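Local coordinates for protein leucine aminopeptidase (PDB 3TC8) that is a zinc-binding protein of the M28 peptidase family that probably acts as an aminopeptidase and possibly as a glutaminyl-peptide cyclotransferase, at residues A[96-101]-A[189-194]; A[107-112]-A[120-125]. All blocks are in the same frame, centred on the assembly; numbering follows the deposited sequence.

Contact 1 (A[96-101]-A[189-194]); sequences RVLLFA and PNYTAE
Glu194 N donates to Arg96 O over 2.8 Å, the one direct hydrogen bond between the two segments, and at 167° it is nearly straight. The same carbonyl oxygen is packed round by carbon: Ala193 CB lies 3.5 Å from Arg96 O, and Glu194 CB and CG come in as close. The Glu194 side chain also reaches Arg96 N through a water. Its chain bends at chi2 (-60°), and the carboxylate OE2 takes a hydrogen bond from this water 2.8 Å away; the water in turn accepts Arg96 N at 2.9 Å. Thus both backbone polar atoms of Arg96 are served by Glu194, one directly and one through water.

Beside this polar edge the contact is apolar. The methyl of Ala193 points toward the strand, and Ala193 CB meets Leu98 CB at 4.1 Å. Tyr191, its CG anti to the backbone N (chi1 175°), sends its ring slantwise across the Leu98 side chain until Tyr191 OH sits 3.7 Å from Leu98 CB, next to CD1 of the same leucine. The ring also passes the Arg96 guanidinium: Tyr191 CE1 lies 4.4 Å from Arg96 NE, the approach oblique. Both groups share Asp152, whose OD2 forms a salt bridge with Arg96 NE and a hydrogen bond with Tyr191 OH. The other guanidinium nitrogens are held by backbone oxygens of Phe89, Asp90 and Asn93.

The bond from Glu194 comes just before strand 195-200, where Leu98 pairs with Tyr195 and Ile197. Strand 150-156 pairs along the other edge of 96-102, while helix 250-258 covers the face carrying Leu98 and Phe100 and helix 125-144 the face carrying Leu99 and Ala101.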
loop_
_atom_site.group_PDB
_atom_site.type_symbol
_atom_site.label_atom_id
_atom_site.label_comp_id
_atom_site.label_asym_id
_atom_site.label_seq_id
_atom_site.Cartn_x
_atom_site.Cartn_y
_atom_site.Cartn_z
ATOM N N ARG A 96 -11.777 -9.902 11.601
ATOM C CA ARG A 96 -10.517 -9.277 11.194
ATOM C C ARG A 96 -10.718 -8.250 10.113
ATOM O O ARG A 96 -11.691 -8.303 9.358
ATOM C CB ARG A 96 -9.553 -10.339 10.691
ATOM C CG ARG A 96 -9.484 -11.524 11.613
ATOM C CD ARG A 96 -8.263 -12.392 11.390
ATOM N NE ARG A 96 -6.998 -11.715 11.687
ATOM C CZ ARG A 96 -6.580 -11.442 12.907
ATOM N NH1 ARG A 96 -7.241 -11.878 13.991
ATOM N NH2 ARG A 96 -5.427 -10.793 13.077
ATOM N N VAL A 97 -9.796 -7.281 10.077
ATOM C CA VAL A 97 -9.675 -6.333 9.003
ATOM C C VAL A 97 -8.262 -6.408 8.456
ATOM O O VAL A 97 -7.303 -6.490 9.210
ATOM C CB VAL A 97 -9.997 -4.909 9.467
ATOM C CG1 VAL A 97 -9.639 -3.878 8.414
ATOM C CG2 VAL A 97 -11.486 -4.833 9.829
ATOM N N LEU A 98 -8.137 -6.425 7.130
ATOM C CA LEU A 98 -6.894 -6.438 6.402
ATOM C C LEU A 98 -6.519 -5.035 5.944
ATOM O O LEU A 98 -7.286 -4.422 5.227
ATOM C CB LEU A 98 -7.049 -7.375 5.215
ATOM C CG LEU A 98 -5.861 -7.428 4.239
ATOM C CD1 LEU A 98 -4.620 -7.917 4.873
ATOM C CD2 LEU A 98 -6.245 -8.236 2.982
ATOM N N LEU A 99 -5.319 -4.605 6.319
ATOM C CA LEU A 99 -4.775 -3.296 5.871
ATOM C C LEU A 99 -3.471 -3.615 5.151
ATOM O O LEU A 99 -2.625 -4.323 5.669
ATOM C CB LEU A 99 -4.492 -2.394 7.079
ATOM C CG LEU A 99 -5.670 -2.110 7.989
ATOM C CD1 LEU A 99 -5.203 -1.220 9.176
ATOM C CD2 LEU A 99 -6.833 -1.462 7.279
ATOM N N PHE A 100 -3.308 -3.042 3.943
ATOM C CA PHE A 100 -2.192 -3.503 3.092
ATOM C C PHE A 100 -1.657 -2.421 2.226
ATOM O O PHE A 100 -2.266 -1.387 2.009
ATOM C CB PHE A 100 -2.556 -4.793 2.327
ATOM C CG PHE A 100 -3.753 -4.739 1.407
ATOM C CD1 PHE A 100 -5.049 -4.667 1.884
ATOM C CD2 PHE A 100 -3.584 -4.874 0.044
ATOM C CE1 PHE A 100 -6.144 -4.739 1.069
ATOM C CE2 PHE A 100 -4.702 -4.938 -0.790
ATOM C CZ PHE A 100 -5.955 -4.891 -0.302
ATOM N N ALA A 101 -0.437 -2.655 1.744
ATOM C CA ALA A 101 0.312 -1.725 0.882
ATOM C C ALA A 101 1.455 -2.532 0.241
ATOM O O ALA A 101 1.809 -3.569 0.747
ATOM C CB ALA A 101 0.910 -0.592 1.751
ATOM N N PRO A 189 -4.324 -20.848 6.697
ATOM C CA PRO A 189 -5.249 -21.504 5.778
ATOM C C PRO A 189 -6.609 -20.832 5.683
ATOM O O PRO A 189 -7.154 -20.404 6.710
ATOM C CB PRO A 189 -5.412 -22.905 6.413
ATOM C CG PRO A 189 -4.208 -23.130 7.208
ATOM C CD PRO A 189 -3.752 -21.774 7.682
ATOM N N ASN A 190 -7.093 -20.644 4.471
ATOM C CA ASN A 190 -8.400 -20.071 4.208
ATOM C C ASN A 190 -8.570 -18.718 4.878
ATOM O O ASN A 190 -9.666 -18.356 5.328
ATOM C CB ASN A 190 -9.523 -21.011 4.582
ATOM C CG ASN A 190 -9.465 -22.306 3.820
ATOM O OD1 ASN A 190 -9.388 -23.344 4.422
ATOM N ND2 ASN A 190 -9.331 -22.218 2.506
ATOM N N TYR A 191 -7.513 -17.918 4.867
ATOM C CA TYR A 191 -7.535 -16.610 5.466
ATOM C C TYR A 191 -8.728 -15.834 4.944
ATOM O O TYR A 191 -8.925 -15.742 3.736
ATOM C CB TYR A 191 -6.243 -15.853 5.153
ATOM C CG TYR A 191 -6.288 -14.431 5.666
ATOM C CD1 TYR A 191 -6.057 -14.142 6.987
ATOM C CD2 TYR A 191 -6.662 -13.370 4.844
ATOM C CE1 TYR A 191 -6.184 -12.831 7.473
ATOM C CE2 TYR A 191 -6.739 -12.097 5.304
ATOM C CZ TYR A 191 -6.532 -11.815 6.633
ATOM O OH TYR A 191 -6.655 -10.527 7.058
ATOM N N THR A 192 -9.395 -15.137 5.852
ATOM C CA THR A 192 -10.452 -14.211 5.495
ATOM C C THR A 192 -10.400 -12.989 6.418
ATOM O O THR A 192 -9.787 -13.014 7.475
ATOM C CB THR A 192 -11.830 -14.888 5.523
ATOM O OG1 THR A 192 -12.753 -14.043 4.847
ATOM C CG2 THR A 192 -12.288 -15.181 6.915
ATOM N N ALA A 193 -11.089 -11.960 5.992
ATOM C CA ALA A 193 -11.300 -10.758 6.790
ATOM C C ALA A 193 -12.634 -10.174 6.367
ATOM O O ALA A 193 -13.131 -10.448 5.283
ATOM C CB ALA A 193 -10.147 -9.747 6.562
ATOM N N GLU A 194 -13.188 -9.286 7.187
ATOM C CA GLU A 194 -14.450 -8.662 6.887
ATOM C C GLU A 194 -14.316 -7.752 5.670
ATOM O O GLU A 194 -15.210 -7.703 4.835
ATOM C CB GLU A 194 -14.935 -7.852 8.092
ATOM C CG GLU A 194 -15.144 -8.677 9.380
ATOM C CD GLU A 194 -16.164 -9.776 9.236
ATOM O OE1 GLU A 194 -17.314 -9.399 8.954
ATOM O OE2 GLU A 194 -15.820 -10.995 9.396
HETATM O O HOH W 1 -13.070 -11.680 9.635
#

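Contact 2 (A[107-112]-A[120-125]); sequences PYSDHD and TPLDGA
The long loop between strand 96-102 and helix 125-144 folds back on itself beside the zinc site, bringing Ser109 against Thr120 and Tyr108 against Leu122. Ser109 OG donates to Thr120 O at 2.7 Å; its rotation anti to the carbonyl carbon (chi1 -56°) turns the hydroxyl onto that oxygen. The approach is tilted 24° from the carbonyl plane. OG is also bonded to Gln283 NE2, which reaches Pro121 O as well, so one amide bridges both arms of the fold-back. Close by, Pro107 O rests against the Pro121 ring, 3.5 Å from Pro121 CG and as near to its CD. Leu122 lays CD2 3.4 Å from Tyr108 O and CB 3.7 Å from Ser109 OG. The Leu122 side chain is about 4 Å from that of the zinc ligand His281 and about 6 Å from the metal, making it part of the site's immediate surroundings. Without the hydroxyl, as with an alanine here, Thr120 O would probably lose this donor and Gln283 NE2 one of its acceptors. The fold-back therefore relies for its polar hold on one serine hydroxyl and the shared Gln283 amide, while Tyr108 O, partnerless in the model, is buried against leucine carbon.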
loop_
_atom_site.group_PDB
_atom_site.type_symbol
_atom_site.label_atom_id
_atom_site.label_comp_id
_atom_site.label_asym_id
_atom_site.label_seq_id
_atom_site.Cartn_x
_atom_site.Cartn_y
_atom_site.Cartn_z
ATOM N N PRO A 107 11.851 -0.945 -10.606
ATOM C CA PRO A 107 13.239 -0.906 -11.109
ATOM C C PRO A 107 13.474 0.027 -12.298
ATOM O O PRO A 107 14.591 0.118 -12.777
ATOM C CB PRO A 107 13.512 -2.345 -11.485
ATOM C CG PRO A 107 12.172 -2.888 -11.870
ATOM C CD PRO A 107 11.259 -2.282 -10.843
ATOM N N TYR A 108 12.411 0.649 -12.743
ATOM C CA TYR A 108 12.384 1.497 -13.913
ATOM C C TYR A 108 11.738 2.833 -13.576
ATOM O O TYR A 108 10.981 2.944 -12.616
ATOM C CB TYR A 108 11.572 0.865 -15.057
ATOM C CG TYR A 108 11.840 -0.584 -15.318
ATOM C CD1 TYR A 108 13.112 -1.056 -15.595
ATOM C CD2 TYR A 108 10.822 -1.515 -15.225
ATOM C CE1 TYR A 108 13.337 -2.395 -15.827
ATOM C CE2 TYR A 108 11.035 -2.888 -15.429
ATOM C CZ TYR A 108 12.304 -3.302 -15.711
ATOM O OH TYR A 108 12.507 -4.640 -15.952
ATOM N N SER A 109 12.061 3.836 -14.352
ATOM C CA SER A 109 11.387 5.143 -14.332
ATOM C C SER A 109 10.811 5.395 -15.721
ATOM O O SER A 109 11.203 6.310 -16.425
ATOM C CB SER A 109 12.335 6.238 -13.890
ATOM O OG SER A 109 12.898 5.931 -12.631
ATOM N N ASP A 110 9.878 4.509 -16.116
ATOM C CA ASP A 110 9.505 4.380 -17.518
ATOM C C ASP A 110 8.559 5.444 -18.032
ATOM O O ASP A 110 8.334 5.484 -19.220
ATOM C CB ASP A 110 9.011 2.964 -17.836
ATOM C CG ASP A 110 7.925 2.419 -16.891
ATOM O OD1 ASP A 110 7.974 2.649 -15.663
ATOM O OD2 ASP A 110 7.039 1.674 -17.420
ATOM N N HIS A 111 8.123 6.332 -17.146
ATOM C CA HIS A 111 7.399 7.518 -17.526
ATOM C C HIS A 111 8.229 8.796 -17.389
ATOM O O HIS A 111 7.744 9.913 -17.593
ATOM C CB HIS A 111 6.091 7.646 -16.779
ATOM C CG HIS A 111 5.080 6.660 -17.237
ATOM N ND1 HIS A 111 4.120 6.982 -18.160
ATOM C CD2 HIS A 111 4.909 5.349 -16.961
ATOM C CE1 HIS A 111 3.413 5.899 -18.443
ATOM N NE2 HIS A 111 3.834 4.901 -17.692
ATOM N N ASP A 112 9.511 8.668 -17.081
ATOM C CA ASP A 112 10.382 9.818 -16.952
ATOM C C ASP A 112 10.468 10.532 -18.289
ATOM O O ASP A 112 10.581 9.899 -19.324
ATOM C CB ASP A 112 11.795 9.447 -16.463
ATOM C CG ASP A 112 12.483 10.598 -15.815
ATOM O OD1 ASP A 112 13.084 11.423 -16.542
ATOM O OD2 ASP A 112 12.377 10.693 -14.575
ATOM N N THR A 120 16.267 3.256 -14.870
ATOM C CA THR A 120 16.823 3.520 -13.541
ATOM C C THR A 120 15.772 3.332 -12.457
ATOM O O THR A 120 14.667 3.850 -12.578
ATOM C CB THR A 120 17.328 4.952 -13.478
ATOM O OG1 THR A 120 18.326 5.131 -14.489
ATOM C CG2 THR A 120 17.966 5.286 -12.132
ATOM N N PRO A 121 16.056 2.573 -11.404
ATOM C CA PRO A 121 15.098 2.444 -10.299
ATOM C C PRO A 121 14.754 3.758 -9.674
ATOM O O PRO A 121 15.554 4.704 -9.618
ATOM C CB PRO A 121 15.841 1.570 -9.275
ATOM C CG PRO A 121 16.776 0.745 -10.135
ATOM C CD PRO A 121 17.253 1.737 -11.183
ATOM N N LEU A 122 13.518 3.859 -9.220
ATOM C CA LEU A 122 13.057 5.072 -8.536
ATOM C C LEU A 122 13.020 4.847 -7.026
ATOM O O LEU A 122 12.993 3.732 -6.526
ATOM C CB LEU A 122 11.758 5.554 -9.135
ATOM C CG LEU A 122 10.592 4.557 -9.328
ATOM C CD1 LEU A 122 9.900 4.212 -7.982
ATOM C CD2 LEU A 122 9.598 5.070 -10.342
ATOM N N ASP A 123 13.024 5.956 -6.291
ATOM C CA ASP A 123 13.030 5.897 -4.831
ATOM C C ASP A 123 11.733 5.323 -4.308
ATOM O O ASP A 123 11.698 4.749 -3.228
ATOM C CB ASP A 123 13.250 7.266 -4.234
ATOM C CG ASP A 123 14.713 7.677 -4.172
ATOM O OD1 ASP A 123 15.619 6.828 -4.308
ATOM O OD2 ASP A 123 14.933 8.906 -3.902
ATOM N N GLY A 124 10.646 5.522 -5.018
ATOM C CA GLY A 124 9.373 5.010 -4.624
ATOM C C GLY A 124 8.919 5.533 -3.281
ATOM O O GLY A 124 8.313 4.816 -2.475
ATOM N N ALA A 125 9.153 6.823 -3.033
ATOM C CA ALA A 125 8.757 7.421 -1.767
ATOM C C ALA A 125 7.228 7.407 -1.646
ATOM O O ALA A 125 6.714 7.018 -0.587
ATOM C CB ALA A 125 9.260 8.860 -1.694
#

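How the contacts relate
Coming from the N terminus, the chain enters strand 96-102, whose first half forms one side of contact 1, and leaves its far end into the loop carrying contact 2. There 107-112 and 120-125 meet, closing a short loop of seven residues just before helix 125-144. Only after that helix, strand 150-156 and helix 177-184 does 189-194 return to 96-101, so contact 2 is nested inside the larger loop closed by contact 1. The two lie on opposite sides of the chain's centre, their centres about 30 Å apart and their nearest atoms about 10 Å. Contact 1 ties the start of strand 96-102 to the loop leading into strand 195-200; contact 2 joins two arms of one loop near the zinc.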